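Local coordinates for mandelate racemase/muconate lactonizing protein (Paenibacillus sp., PDB 3V5C) that probably dehydrates galacturonate, as a magnesium-dependent member of the enolase superfamily, at residues Glu15-Ala20 with Glu67-Val72; Trp273-Arg278 with Asp302-Arg307. The protein carries 1 engineered substitution. All coordinates share one frame; numbering follows the deposited sequence.

Interaction 1: residues Glu15-Ala20 with Glu67-Val72; sequences EKIEFA and EWAEDV
Ile17 on strand 14-30 meets the short helix 66-70 and the turn behind it, touching Ala69 and Val72. Entering the second segment, Trp68 has its backbone N bonded to Thr65 OG1, and its indole packs on Tyr91. At Ala69 the helix comes nearest, CA to CA 6.6 Å from Ile17. The Ala69 methyl lies against both branches of the isoleucine: Ala69 CB is 3.9 Å from Ile17 CD1 and 4.0 Å from Ile17 CG2. With CG1 beside the backbone N (chi1 -65°) and CD1 carried on in an extended chain, the isoleucine reaches past the methyl to the next turn. This belongs to the N-terminal capping region of the enolase fold, where an antiparallel sheet packs against helices. Strand 14-30 runs between strands 42-52 and 383-386, and a classic beta bulge puts Glu15 and Lys16 together opposite Thr51. Ile50, Met64 and Ile73 also pack on Ile17, which is buried. Further along, the chain turns so that Val72 N bonds to Ala69 O at 2.8 Å. That turn sets Val72 CB 4.0 Å from Ile17 CD1, with Val72 CG1 also close to that methyl. The CG2 branch of the valine instead rests over one face of the Trp68 indole, 3.6 Å above the plane and displaced toward the rim. A bound di(hydroxyethyl)ether, probably from the crystallisation liquor, lies close to the valine side chain.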
loop_
_atom_site.group_PDB
_atom_site.type_symbol
_atom_site.label_atom_id
_atom_site.label_comp_id
_atom_site.label_asym_id
_atom_site.label_seq_id
_atom_site.Cartn_x
_atom_site.Cartn_y
_atom_site.Cartn_z
ATOM N N GLU A 15 19.288 20.581 8.499
ATOM C CA GLU A 15 19.198 21.988 8.874
ATOM C C GLU A 15 17.806 22.374 9.368
ATOM O O GLU A 15 17.661 23.219 10.248
ATOM C CB GLU A 15 19.600 22.867 7.691
ATOM C CG GLU A 15 21.011 22.572 7.204
ATOM C CD GLU A 15 21.312 23.172 5.845
ATOM O OE1 GLU A 15 20.372 23.589 5.124
ATOM O OE2 GLU A 15 22.506 23.229 5.501
ATOM N N LYS A 16 16.779 21.726 8.823
ATOM C CA LYS A 16 15.417 22.079 9.189
ATOM C C LYS A 16 14.500 20.890 8.947
ATOM O O LYS A 16 14.740 20.089 8.036
ATOM C CB LYS A 16 14.953 23.269 8.344
ATOM C CG LYS A 16 13.733 24.007 8.867
ATOM C CD LYS A 16 13.452 25.224 7.966
ATOM C CE LYS A 16 12.450 26.171 8.603
ATOM N NZ LYS A 16 12.271 27.413 7.796
ATOM N N ILE A 17 13.495 20.757 9.810
ATOM C CA ILE A 17 12.439 19.767 9.652
ATOM C C ILE A 17 11.116 20.486 9.882
ATOM O O ILE A 17 10.943 21.161 10.895
ATOM C CB ILE A 17 12.582 18.607 10.662
ATOM C CG1 ILE A 17 13.872 17.822 10.396
ATOM C CG2 ILE A 17 11.356 17.665 10.566
ATOM C CD1 ILE A 17 14.232 16.852 11.533
ATOM N N GLU A 18 10.197 20.362 8.920
ATOM C CA GLU A 18 8.896 21.002 9.008
ATOM C C GLU A 18 7.828 19.952 8.778
ATOM O O GLU A 18 8.057 18.978 8.063
ATOM C CB GLU A 18 8.775 22.097 7.962
ATOM C CG GLU A 18 9.838 23.165 8.096
ATOM C CD GLU A 18 9.926 24.036 6.860
ATOM O OE1 GLU A 18 10.659 23.662 5.916
ATOM O OE2 GLU A 18 9.254 25.084 6.835
ATOM N N PHE A 19 6.666 20.166 9.385
ATOM C CA PHE A 19 5.597 19.174 9.371
ATOM C C PHE A 19 4.265 19.828 9.086
ATOM O O PHE A 19 3.954 20.890 9.624
ATOM C CB PHE A 19 5.531 18.477 10.731
ATOM C CG PHE A 19 4.439 17.454 10.835
ATOM C CD1 PHE A 19 3.183 17.808 11.307
ATOM C CD2 PHE A 19 4.664 16.145 10.444
ATOM C CE1 PHE A 19 2.170 16.851 11.393
ATOM C CE2 PHE A 19 3.658 15.192 10.530
ATOM C CZ PHE A 19 2.416 15.547 10.998
ATOM N N ALA A 20 3.449 19.155 8.283
ATOM C CA ALA A 20 2.107 19.640 7.992
ATOM C C ALA A 20 1.204 18.497 7.590
ATOM O O ALA A 20 1.672 17.466 7.105
ATOM C CB ALA A 20 2.147 20.674 6.884
ATOM N N GLU A 67 9.595 18.021 19.329
ATOM C CA GLU A 67 10.658 17.771 20.301
ATOM C C GLU A 67 11.603 16.661 19.830
ATOM O O GLU A 67 12.814 16.723 20.056
ATOM C CB GLU A 67 10.058 17.455 21.674
ATOM C CG GLU A 67 9.379 18.659 22.353
ATOM C CD GLU A 67 7.989 18.989 21.799
ATOM O OE1 GLU A 67 7.405 18.170 21.054
ATOM O OE2 GLU A 67 7.461 20.072 22.130
ATOM N N TRP A 68 11.045 15.673 19.141
ATOM C CA TRP A 68 11.845 14.629 18.504
ATOM C C TRP A 68 12.721 15.270 17.430
ATOM O O TRP A 68 13.926 15.032 17.369
ATOM C CB TRP A 68 10.914 13.587 17.881
ATOM C CG TRP A 68 11.579 12.361 17.259
ATOM C CD1 TRP A 68 11.708 11.130 17.828
ATOM C CD2 TRP A 68 12.136 12.247 15.935
ATOM N NE1 TRP A 68 12.333 10.260 16.959
ATOM C CE2 TRP A 68 12.603 10.922 15.790
ATOM C CE3 TRP A 68 12.293 13.135 14.866
ATOM C CZ2 TRP A 68 13.219 10.470 14.624
ATOM C CZ3 TRP A 68 12.901 12.687 13.718
ATOM C CH2 TRP A 68 13.366 11.372 13.601
ATOM N N ALA A 69 12.106 16.090 16.578
ATOM C CA ALA A 69 12.817 16.669 15.458
ATOM C C ALA A 69 13.922 17.609 15.938
ATOM O O ALA A 69 14.990 17.683 15.338
ATOM C CB ALA A 69 11.852 17.398 14.544
ATOM N N GLU A 70 13.650 18.346 17.009
ATOM C CA GLU A 70 14.620 19.301 17.534
ATOM C C GLU A 70 15.957 18.603 17.768
ATOM O O GLU A 70 17.018 19.163 17.498
ATOM C CB GLU A 70 14.103 19.908 18.839
ATOM C CG GLU A 70 14.944 21.062 19.386
ATOM C CD GLU A 70 16.162 20.585 20.166
ATOM O OE1 GLU A 70 16.109 19.474 20.736
ATOM O OE2 GLU A 70 17.178 21.318 20.207
ATOM N N ASP A 71 15.885 17.359 18.238
ATOM C CA ASP A 71 17.076 16.580 18.551
ATOM C C ASP A 71 17.816 16.054 17.316
ATOM O O ASP A 71 18.940 15.569 17.420
ATOM C CB ASP A 71 16.702 15.410 19.463
ATOM C CG ASP A 71 17.899 14.850 20.193
ATOM O OD1 ASP A 71 18.615 15.644 20.840
ATOM O OD2 ASP A 71 18.131 13.625 20.104
ATOM N N VAL A 72 17.186 16.139 16.150
ATOM C CA VAL A 72 17.818 15.685 14.921
ATOM C C VAL A 72 18.476 16.826 14.149
ATOM O O VAL A 72 19.395 16.589 13.372
ATOM C CB VAL A 72 16.794 14.950 14.027
ATOM C CG1 VAL A 72 17.448 14.444 12.756
ATOM C CG2 VAL A 72 16.185 13.785 14.795
#

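Interaction 2: residues Trp273-Arg278 with Asp302-Arg307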
loop_
_atom_site.group_PDB
_atom_site.type_symbol
_atom_site.label_atom_id
_atom_site.label_comp_id
_atom_site.label_asym_id
_atom_site.label_seq_id
_atom_site.Cartn_x
_atom_site.Cartn_y
_atom_site.Cartn_z
ATOM N N TRP A 273 4.965 -18.754 9.799
ATOM C CA TRP A 273 3.888 -19.517 9.177
ATOM C C TRP A 273 3.974 -19.487 7.650
ATOM O O TRP A 273 3.767 -20.503 6.989
ATOM C CB TRP A 273 2.529 -18.975 9.619
ATOM C CG TRP A 273 2.334 -19.023 11.103
ATOM C CD1 TRP A 273 3.087 -19.725 12.011
ATOM C CD2 TRP A 273 1.340 -18.324 11.859
ATOM N NE1 TRP A 273 2.613 -19.502 13.284
ATOM C CE2 TRP A 273 1.534 -18.657 13.214
ATOM C CE3 TRP A 273 0.274 -17.480 11.519
ATOM C CZ2 TRP A 273 0.722 -18.150 14.229
ATOM C CZ3 TRP A 273 -0.522 -16.967 12.523
ATOM C CH2 TRP A 273 -0.306 -17.314 13.864
ATOM N N ALA A 274 4.299 -18.330 7.094
ATOM C CA ALA A 274 4.442 -18.210 5.650
ATOM C C ALA A 274 5.576 -19.085 5.109
ATOM O O ALA A 274 5.410 -19.766 4.089
ATOM C CB ALA A 274 4.646 -16.748 5.245
ATOM N N THR A 275 6.721 -19.065 5.794
ATOM C CA THR A 275 7.845 -19.893 5.367
ATOM C C THR A 275 7.495 -21.377 5.457
ATOM O O THR A 275 8.109 -22.200 4.780
ATOM C CB THR A 275 9.146 -19.608 6.155
ATOM O OG1 THR A 275 9.026 -20.113 7.491
ATOM C CG2 THR A 275 9.454 -18.133 6.180
ATOM N N ARG A 276 6.505 -21.731 6.278
ATOM C CA ARG A 276 6.054 -23.119 6.329
ATOM C C ARG A 276 4.929 -23.450 5.340
ATOM O O ARG A 276 4.394 -24.562 5.329
ATOM C CB ARG A 276 5.678 -23.530 7.758
ATOM C CG ARG A 276 6.880 -23.656 8.688
ATOM C CD ARG A 276 6.542 -24.462 9.937
ATOM N NE ARG A 276 5.728 -23.713 10.900
ATOM C CZ ARG A 276 6.219 -22.971 11.879
ATOM N NH1 ARG A 276 7.536 -22.838 12.020
ATOM N NH2 ARG A 276 5.399 -22.340 12.713
ATOM N N GLY A 277 4.570 -22.476 4.506
ATOM C CA GLY A 277 3.637 -22.711 3.422
ATOM C C GLY A 277 2.177 -22.385 3.678
ATOM O O GLY A 277 1.333 -22.676 2.840
ATOM N N ARG A 278 1.877 -21.761 4.815
ATOM C CA ARG A 278 0.483 -21.508 5.182
ATOM C C ARG A 278 -0.054 -20.182 4.631
ATOM O O ARG A 278 -1.280 -19.996 4.547
ATOM C CB ARG A 278 0.303 -21.538 6.710
ATOM C CG ARG A 278 0.394 -22.936 7.359
ATOM C CD ARG A 278 1.827 -23.434 7.374
ATOM N NE ARG A 278 2.052 -24.515 8.334
ATOM C CZ ARG A 278 2.050 -25.810 8.027
ATOM N NH1 ARG A 278 1.789 -26.218 6.788
ATOM N NH2 ARG A 278 2.296 -26.710 8.974
ATOM N N ASP A 302 11.690 -12.784 -0.563
ATOM C CA ASP A 302 12.178 -13.299 -1.854
ATOM C C ASP A 302 12.985 -14.586 -1.638
ATOM O O ASP A 302 12.883 -15.544 -2.424
ATOM C CB ASP A 302 13.089 -12.284 -2.557
ATOM C CG ASP A 302 12.339 -11.092 -3.174
ATOM O OD1 ASP A 302 11.116 -11.153 -3.408
ATOM O OD2 ASP A 302 13.024 -10.071 -3.435
ATOM N N ALA A 303 13.788 -14.590 -0.576
ATOM C CA ALA A 303 14.691 -15.712 -0.279
ATOM C C ALA A 303 13.929 -17.006 0.000
ATOM O O ALA A 303 14.464 -18.115 -0.154
ATOM C CB ALA A 303 15.613 -15.343 0.887
ATOM N N HIS A 304 12.676 -16.847 0.406
ATOM C CA HIS A 304 11.788 -17.972 0.702
ATOM C C HIS A 304 10.780 -18.261 -0.402
ATOM O O HIS A 304 9.968 -19.177 -0.270
ATOM C CB HIS A 304 11.061 -17.734 2.026
ATOM C CG HIS A 304 11.920 -17.965 3.228
ATOM N ND1 HIS A 304 12.610 -16.952 3.860
ATOM C CD2 HIS A 304 12.209 -19.101 3.909
ATOM C CE1 HIS A 304 13.286 -17.453 4.881
ATOM N NE2 HIS A 304 13.062 -18.754 4.928
ATOM N N GLY A 305 10.833 -17.480 -1.481
ATOM C CA GLY A 305 9.913 -17.620 -2.590
ATOM C C GLY A 305 8.544 -17.075 -2.226
ATOM O O GLY A 305 7.539 -17.423 -2.855
ATOM N N LEU A 306 8.507 -16.202 -1.225
ATOM C CA LEU A 306 7.244 -15.610 -0.794
ATOM C C LEU A 306 6.999 -14.284 -1.516
ATOM O O LEU A 306 7.936 -13.671 -2.034
ATOM C CB LEU A 306 7.246 -15.416 0.721
ATOM C CG LEU A 306 7.234 -16.719 1.523
ATOM C CD1 LEU A 306 7.538 -16.441 2.999
ATOM C CD2 LEU A 306 5.891 -17.443 1.357
ATOM N N ARG A 307 5.742 -13.836 -1.528
ATOM C CA ARG A 307 5.353 -12.669 -2.306
ATOM C C ARG A 307 5.086 -11.466 -1.416
ATOM O O ARG A 307 4.604 -11.611 -0.295
ATOM C CB ARG A 307 4.085 -12.981 -3.107
ATOM C CG ARG A 307 4.267 -14.111 -4.110
ATOM C CD ARG A 307 2.927 -14.736 -4.406
ATOM N NE ARG A 307 3.057 -15.955 -5.198
ATOM C CZ ARG A 307 2.960 -15.994 -6.516
ATOM N NH1 ARG A 307 2.757 -14.875 -7.201
ATOM N NH2 ARG A 307 3.075 -17.150 -7.157
#
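Leu306 spreads its two methyls over Ala274 at the end of helix 270-275. Leu306 CD1 meets Ala274 CB at 3.7 Å, while Leu306 CD2 comes to 3.6 Å from Ala274 O, a carbonyl already taken by Gly277 N. Beside this pair, Thr275 sets its CG2 methyl over one face of the His304 imidazole in a CH-pi contact. Thr275 CG2 stands 3.8 Å from the ring centroid, only 12° off the normal. Cutting Leu306 back to an alanine would remove both methyls and is likely to open a gap beside Ala274, which would keep Leu282 as a neighbour.

One step out, one hydrogen bond holds each partner of the CH-pi pair. Thr275 OG1 (chi1 72°) is hydrogen-bonded to Glu272 O in its own helix, which leaves CG2 directed at the ring; His304 ND1 is tied to Lys300 O. Each segment then leaves its helix through a Schellman motif, at Gly277 and at Gly305, both with positive phi. The strands that follow, 281-282 and 307-308, pair in parallel, and Ala274 also packs on Leu282: two neighbouring helix-to-strand turns of the TIM-type barrel of the enolase C-terminal domain, set side by side.

How the interactions relate
From the N terminus, interaction 1 comes first: its 46 intervening residues run through the rest of strand 14-30 and on through strands 42-52 and 55-60, and helix 66-70 then folds back onto the first strand. The chain goes on into the barrel, whose strand 258-261 ends at the magnesium ligand Asp261. Interaction 2 follows, closing a shorter loop of 23 residues that holds strand 281-282 and most of helix 291-303. The two loops lie in series, neither nested nor crossing, with nearest atoms about 27 Å apart. One ties together the capping region, to which the chain returns with strand 340-342 and later with 383-386; the other joins the ends of helices 270-275 and 291-303 on the barrel.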